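Local coordinates for protein WZI (Escherichia coli, PDB 2YNK) that binds carbohydrate as an outer-membrane beta-barrel lectin and underpins assembly of the group 1 capsule, at residues 150-155 with 159-164; 342-347 with 396-401. All coordinates share one frame; numbering follows the deposited sequence.

Contact 1 (150-155 with 159-164); sequences QWWGPG and SLIRGD
A chi1 of 163° turns the hydroxyl of Ser159 away from its own backbone N and up to Trp152 O, while bends at chi2 and chi3 bring the Arg162 guanidinium to Gln150 OE1. Ser159 OG donates to Trp152 O at 2.7 Å and accepts from the backbone N atoms of Ile161 and Arg162, an ST turn and an ST motif on one oxygen; these three bonds fix its orientation. Beside it, Trp152 N reaches Arg162 O at 3.0 Å. Arg162 CB lies over one face of the Trp152 indole, 3.7 Å above its plane, and Ile161 CG2 meets the ring at its edge. Farther out, Arg162 NH2 donates to Gln150 OE1 at 3.0 Å, a bent bond (139°), and NH1 is held by Gly163 O and by Leu359 O. The other indole, of Trp151, has Ser159 N over one face and Asp164 CB at its edge, 3.6 Å from CZ3. The chain doubles back on itself in the barrel interior, where Gln196 binds both Gln150 NE2 and Trp152 NE1. Strand 151-152 pairs antiparallel with strand 29-30, and Trp152 and Ile161 pack against strand 226-236, with Ile161 also meeting strands 268-278 and 287-295.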
loop_
_atom_site.group_PDB
_atom_site.type_symbol
_atom_site.label_atom_id
_atom_site.label_comp_id
_atom_site.label_asym_id
_atom_site.label_seq_id
_atom_site.Cartn_x
_atom_site.Cartn_y
_atom_site.Cartn_z
ATOM N N GLN A 150 1.559 3.095 -5.139
ATOM C CA GLN A 150 0.391 2.224 -5.285
ATOM C C GLN A 150 0.304 1.235 -4.132
ATOM O O GLN A 150 1.241 1.116 -3.313
ATOM C CB GLN A 150 0.469 1.440 -6.595
ATOM C CG GLN A 150 0.332 2.270 -7.858
ATOM C CD GLN A 150 1.063 1.646 -9.034
ATOM O OE1 GLN A 150 2.295 1.495 -9.017
ATOM N NE2 GLN A 150 0.313 1.296 -10.072
ATOM N N TRP A 151 -0.832 0.540 -4.075
ATOM C CA TRP A 151 -0.961 -0.665 -3.267
ATOM C C TRP A 151 -1.875 -1.614 -3.946
ATOM O O TRP A 151 -3.029 -1.273 -4.221
ATOM C CB TRP A 151 -1.496 -0.345 -1.894
ATOM C CG TRP A 151 -1.484 -1.503 -0.933
ATOM C CD1 TRP A 151 -2.471 -2.462 -0.746
ATOM C CD2 TRP A 151 -0.438 -1.840 0.032
ATOM N NE1 TRP A 151 -2.117 -3.345 0.244
ATOM C CE2 TRP A 151 -0.903 -3.025 0.749
ATOM C CE3 TRP A 151 0.796 -1.296 0.363
ATOM C CZ2 TRP A 151 -0.149 -3.616 1.749
ATOM C CZ3 TRP A 151 1.541 -1.899 1.380
ATOM C CH2 TRP A 151 1.074 -3.025 2.055
ATOM N N TRP A 152 -1.374 -2.816 -4.230
ATOM C CA TRP A 152 -2.161 -3.840 -4.922
ATOM C C TRP A 152 -2.477 -5.025 -4.041
ATOM O O TRP A 152 -1.638 -5.915 -3.839
ATOM C CB TRP A 152 -1.436 -4.286 -6.177
ATOM C CG TRP A 152 -1.556 -3.309 -7.315
ATOM C CD1 TRP A 152 -2.041 -2.002 -7.282
ATOM C CD2 TRP A 152 -1.147 -3.521 -8.699
ATOM N NE1 TRP A 152 -1.972 -1.427 -8.520
ATOM C CE2 TRP A 152 -1.459 -2.286 -9.413
ATOM C CE3 TRP A 152 -0.571 -4.570 -9.391
ATOM C CZ2 TRP A 152 -1.214 -2.140 -10.755
ATOM C CZ3 TRP A 152 -0.328 -4.417 -10.749
ATOM C CH2 TRP A 152 -0.639 -3.229 -11.415
ATOM N N GLY A 153 -3.703 -5.038 -3.507
ATOM C CA GLY A 153 -4.212 -6.187 -2.776
ATOM C C GLY A 153 -4.757 -5.859 -1.406
ATOM O O GLY A 153 -4.660 -4.728 -0.950
ATOM N N PRO A 154 -5.321 -6.866 -0.729
ATOM C CA PRO A 154 -6.050 -6.671 0.512
ATOM C C PRO A 154 -5.198 -6.743 1.768
ATOM O O PRO A 154 -5.719 -6.562 2.873
ATOM C CB PRO A 154 -7.039 -7.829 0.498
ATOM C CG PRO A 154 -6.291 -8.920 -0.187
ATOM C CD PRO A 154 -5.340 -8.276 -1.153
ATOM N N GLY A 155 -3.905 -6.989 1.611
ATOM C CA GLY A 155 -3.032 -7.147 2.755
ATOM C C GLY A 155 -2.800 -5.832 3.452
ATOM O O GLY A 155 -2.913 -4.770 2.835
ATOM N N SER A 159 1.977 -5.906 -0.041
ATOM C CA SER A 159 1.506 -6.510 -1.273
ATOM C C SER A 159 2.614 -7.398 -1.817
ATOM O O SER A 159 3.770 -7.009 -1.823
ATOM C CB SER A 159 1.176 -5.451 -2.310
ATOM O OG SER A 159 1.097 -6.049 -3.598
ATOM N N LEU A 160 2.261 -8.574 -2.307
ATOM C CA LEU A 160 3.250 -9.482 -2.874
ATOM C C LEU A 160 3.704 -9.066 -4.268
ATOM O O LEU A 160 4.672 -9.638 -4.793
ATOM C CB LEU A 160 2.700 -10.908 -2.957
ATOM C CG LEU A 160 2.270 -11.592 -1.660
ATOM C CD1 LEU A 160 1.612 -12.929 -1.996
ATOM C CD2 LEU A 160 3.436 -11.778 -0.703
ATOM N N ILE A 161 3.025 -8.085 -4.865
ATOM C CA ILE A 161 3.268 -7.727 -6.268
ATOM C C ILE A 161 3.596 -6.258 -6.499
ATOM O O ILE A 161 4.491 -5.953 -7.270
ATOM C CB ILE A 161 2.071 -8.119 -7.158
ATOM C CG1 ILE A 161 2.425 -7.905 -8.637
ATOM C CG2 ILE A 161 0.813 -7.352 -6.746
ATOM C CD1 ILE A 161 1.689 -8.821 -9.592
ATOM N N ARG A 162 2.852 -5.355 -5.868
ATOM C CA ARG A 162 3.159 -3.935 -5.931
ATOM C C ARG A 162 2.751 -3.260 -4.639
ATOM O O ARG A 162 1.570 -2.982 -4.405
ATOM C CB ARG A 162 2.492 -3.252 -7.125
ATOM C CG ARG A 162 3.255 -3.409 -8.439
ATOM C CD ARG A 162 4.601 -2.678 -8.467
ATOM N NE ARG A 162 4.446 -1.233 -8.293
ATOM C CZ ARG A 162 4.678 -0.565 -7.165
ATOM N NH1 ARG A 162 5.121 -1.177 -6.060
ATOM N NH2 ARG A 162 4.462 0.746 -7.138
ATOM N N GLY A 163 3.755 -3.001 -3.807
ATOM C CA GLY A 163 3.558 -2.331 -2.551
ATOM C C GLY A 163 4.215 -0.969 -2.497
ATOM O O GLY A 163 4.354 -0.272 -3.503
ATOM N N ASP A 164 4.704 -0.671 -1.301
ATOM C CA ASP A 164 4.844 0.660 -0.756
ATOM C C ASP A 164 6.210 0.902 -0.155
ATOM O O ASP A 164 6.448 1.983 0.377
ATOM C CB ASP A 164 3.882 0.688 0.425
ATOM C CG ASP A 164 3.253 2.003 0.639
ATOM O OD1 ASP A 164 3.146 2.787 -0.324
ATOM O OD2 ASP A 164 2.831 2.226 1.782
#

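Contact 2 (342-347 with 396-401)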
loop_
_atom_site.group_PDB
_atom_site.type_symbol
_atom_site.label_atom_id
_atom_site.label_comp_id
_atom_site.label_asym_id
_atom_site.label_seq_id
_atom_site.Cartn_x
_atom_site.Cartn_y
_atom_site.Cartn_z
ATOM N N SER A 342 12.519 -16.054 -5.672
ATOM C CA SER A 342 11.521 -14.989 -5.519
ATOM C C SER A 342 12.181 -13.618 -5.628
ATOM O O SER A 342 13.220 -13.364 -5.017
ATOM C CB SER A 342 10.755 -15.123 -4.205
ATOM O OG SER A 342 9.792 -16.154 -4.293
ATOM N N TYR A 343 11.577 -12.751 -6.435
ATOM C CA TYR A 343 12.075 -11.398 -6.658
ATOM C C TYR A 343 13.499 -11.359 -7.246
ATOM O O TYR A 343 14.194 -10.354 -7.162
ATOM C CB TYR A 343 11.972 -10.575 -5.366
ATOM C CG TYR A 343 10.573 -10.442 -4.780
ATOM C CD1 TYR A 343 9.431 -10.502 -5.580
ATOM C CD2 TYR A 343 10.400 -10.208 -3.422
ATOM C CE1 TYR A 343 8.167 -10.351 -5.033
ATOM C CE2 TYR A 343 9.140 -10.057 -2.867
ATOM C CZ TYR A 343 8.026 -10.127 -3.674
ATOM O OH TYR A 343 6.770 -9.969 -3.119
ATOM N N THR A 344 13.876 -12.460 -7.883
ATOM C CA THR A 344 15.150 -12.634 -8.576
ATOM C C THR A 344 14.869 -12.575 -10.060
ATOM O O THR A 344 13.758 -12.886 -10.486
ATOM C CB THR A 344 15.716 -14.034 -8.264
ATOM O OG1 THR A 344 16.357 -14.002 -6.989
ATOM C CG2 THR A 344 16.683 -14.525 -9.328
ATOM N N HIS A 345 15.858 -12.167 -10.845
ATOM C CA HIS A 345 15.809 -12.383 -12.287
ATOM C C HIS A 345 17.193 -12.490 -12.906
ATOM O O HIS A 345 18.172 -11.994 -12.346
ATOM C CB HIS A 345 14.979 -11.311 -12.972
ATOM C CG HIS A 345 14.477 -11.726 -14.319
ATOM N ND1 HIS A 345 14.884 -11.140 -15.449
ATOM C CD2 HIS A 345 13.603 -12.738 -14.690
ATOM C CE1 HIS A 345 14.295 -11.734 -16.501
ATOM N NE2 HIS A 345 13.507 -12.713 -16.037
ATOM N N HIS A 346 17.276 -13.133 -14.073
ATOM C CA HIS A 346 18.563 -13.416 -14.725
ATOM C C HIS A 346 18.962 -12.376 -15.742
ATOM O O HIS A 346 20.149 -12.254 -16.059
ATOM C CB HIS A 346 18.563 -14.814 -15.352
ATOM C CG HIS A 346 17.489 -15.022 -16.405
ATOM N ND1 HIS A 346 16.171 -15.003 -16.114
ATOM C CD2 HIS A 346 17.584 -15.269 -17.770
ATOM C CE1 HIS A 346 15.460 -15.217 -17.233
ATOM N NE2 HIS A 346 16.323 -15.383 -18.247
ATOM N N ILE A 347 17.987 -11.638 -16.280
ATOM C CA ILE A 347 18.275 -10.440 -17.087
ATOM C C ILE A 347 18.301 -9.231 -16.158
ATOM O O ILE A 347 19.323 -8.575 -16.002
ATOM C CB ILE A 347 17.243 -10.222 -18.222
ATOM C CG1 ILE A 347 17.309 -11.355 -19.252
ATOM C CG2 ILE A 347 17.477 -8.895 -18.922
ATOM C CD1 ILE A 347 18.715 -11.707 -19.711
ATOM N N GLU A 396 19.144 -16.572 2.276
ATOM C CA GLU A 396 20.284 -16.720 1.362
ATOM C C GLU A 396 21.222 -15.508 1.330
ATOM O O GLU A 396 22.079 -15.420 0.452
ATOM C CB GLU A 396 19.779 -17.003 -0.064
ATOM C CG GLU A 396 18.974 -18.288 -0.206
ATOM C CD GLU A 396 19.753 -19.514 0.238
ATOM O OE1 GLU A 396 20.971 -19.591 -0.046
ATOM O OE2 GLU A 396 19.148 -20.396 0.889
ATOM N N ASN A 397 21.068 -14.589 2.281
ATOM C CA ASN A 397 21.888 -13.369 2.359
ATOM C C ASN A 397 22.117 -12.691 1.010
ATOM O O ASN A 397 23.235 -12.318 0.673
ATOM C CB ASN A 397 23.220 -13.652 3.054
ATOM C CG ASN A 397 23.046 -14.029 4.509
ATOM O OD1 ASN A 397 23.203 -13.202 5.399
ATOM N ND2 ASN A 397 22.708 -15.279 4.757
ATOM N N GLN A 398 21.032 -12.526 0.262
ATOM C CA GLN A 398 21.058 -11.927 -1.067
ATOM C C GLN A 398 21.379 -10.440 -0.986
ATOM O O GLN A 398 20.683 -9.684 -0.305
ATOM C CB GLN A 398 19.696 -12.090 -1.769
ATOM C CG GLN A 398 19.152 -13.513 -1.819
ATOM C CD GLN A 398 17.760 -13.615 -2.413
ATOM O OE1 GLN A 398 16.880 -12.777 -2.158
ATOM N NE2 GLN A 398 17.543 -14.657 -3.200
ATOM N N SER A 399 22.424 -10.025 -1.700
ATOM C CA SER A 399 22.777 -8.611 -1.818
ATOM C C SER A 399 21.669 -7.738 -2.458
ATOM O O SER A 399 21.566 -6.551 -2.156
ATOM C CB SER A 399 24.042 -8.477 -2.640
ATOM O OG SER A 399 23.832 -9.005 -3.945
ATOM N N ILE A 400 20.839 -8.303 -3.328
ATOM C CA ILE A 400 19.885 -7.474 -4.062
ATOM C C ILE A 400 18.825 -6.793 -3.154
ATOM O O ILE A 400 18.168 -5.832 -3.562
ATOM C CB ILE A 400 19.218 -8.253 -5.220
ATOM C CG1 ILE A 400 18.227 -9.324 -4.707
ATOM C CG2 ILE A 400 20.291 -8.869 -6.107
ATOM C CD1 ILE A 400 17.387 -9.959 -5.803
ATOM N N ASN A 401 18.705 -7.290 -1.922
ATOM C CA ASN A 401 17.789 -6.767 -0.928
ATOM C C ASN A 401 18.513 -5.993 0.172
ATOM O O ASN A 401 18.950 -6.574 1.159
ATOM C CB ASN A 401 17.003 -7.935 -0.318
ATOM C CG ASN A 401 16.011 -7.494 0.753
ATOM O OD1 ASN A 401 15.871 -6.302 1.047
ATOM N ND2 ASN A 401 15.317 -8.466 1.344
#
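Ile400 and Gln398 meet Tyr343 and Thr344 where two loops of the closed antiparallel barrel come together, and the turn that presents them is a type I beta turn running from Gln398 to Asn401. The contact shows how a small surface can join loops that are far apart in sequence: only 116 Å² is buried, and Thr344 and Ile400, the nearest backbone pair, have CA atoms 8.3 Å apart.

Its closer side is the work of one methyl group. Ile400 places CG1 between its backbone N and carbonyl carbon (chi1 71°) and then extends, which carries CD1 across to the main chain of Tyr343, 3.5 Å from Tyr343 O. This is van der Waals contact against a carbonyl oxygen. The tyrosine ring takes no part in the contact and packs on Leu270 and Met307 of the barrel strands. Tyr353 of strand 353-354 touches Tyr343, Ile400 and Asn401, so it is a common neighbour of both loops.

The other side is much looser. Gln398 reaches across with an extended chain and crosses Thr344 at about a right angle, but no hydrogen bond joins the two segments; its amide nitrogen is instead bound by Asn340 OD1, in the same loop as Thr344, so a polar link between the loops does exist just beyond the contact. Glu396 and Asn397, just before the turn, and Ser399 within it are exposed and stay well away from 342-347. Asn401, by contrast, is buried, and its ND2 is bonded to Met363 O. At the margin between the two sides stands the threonine hydroxyl, with Thr344 OG1 4.0 Å from Gln398 NE2 and 4.3 Å from Ile400 CD1.

How the contacts relate
Well before the barrel begins, the chain forms strand 29-30, the later partner of strand 151-152. Contact 1 closes a very short loop, with three residues between its segments, inside the excursion from strand 141-145 to strand 170-176. Contact 2 closes a far longer one: 48 residues, among them strands 368-377 and 383-393, separate its segments. It joins the loop between strands 322-331 and 353-354 to the loop between strands 383-393 and 408-422. The two contacts are in series, neither nested nor crossing, with centres about 19 Å apart. They nevertheless touch, through a probable hydrogen bond between Leu160 O and Tyr343 OH at 2.7 Å, which ties the inward-folded loop to the loop after strand 322-331.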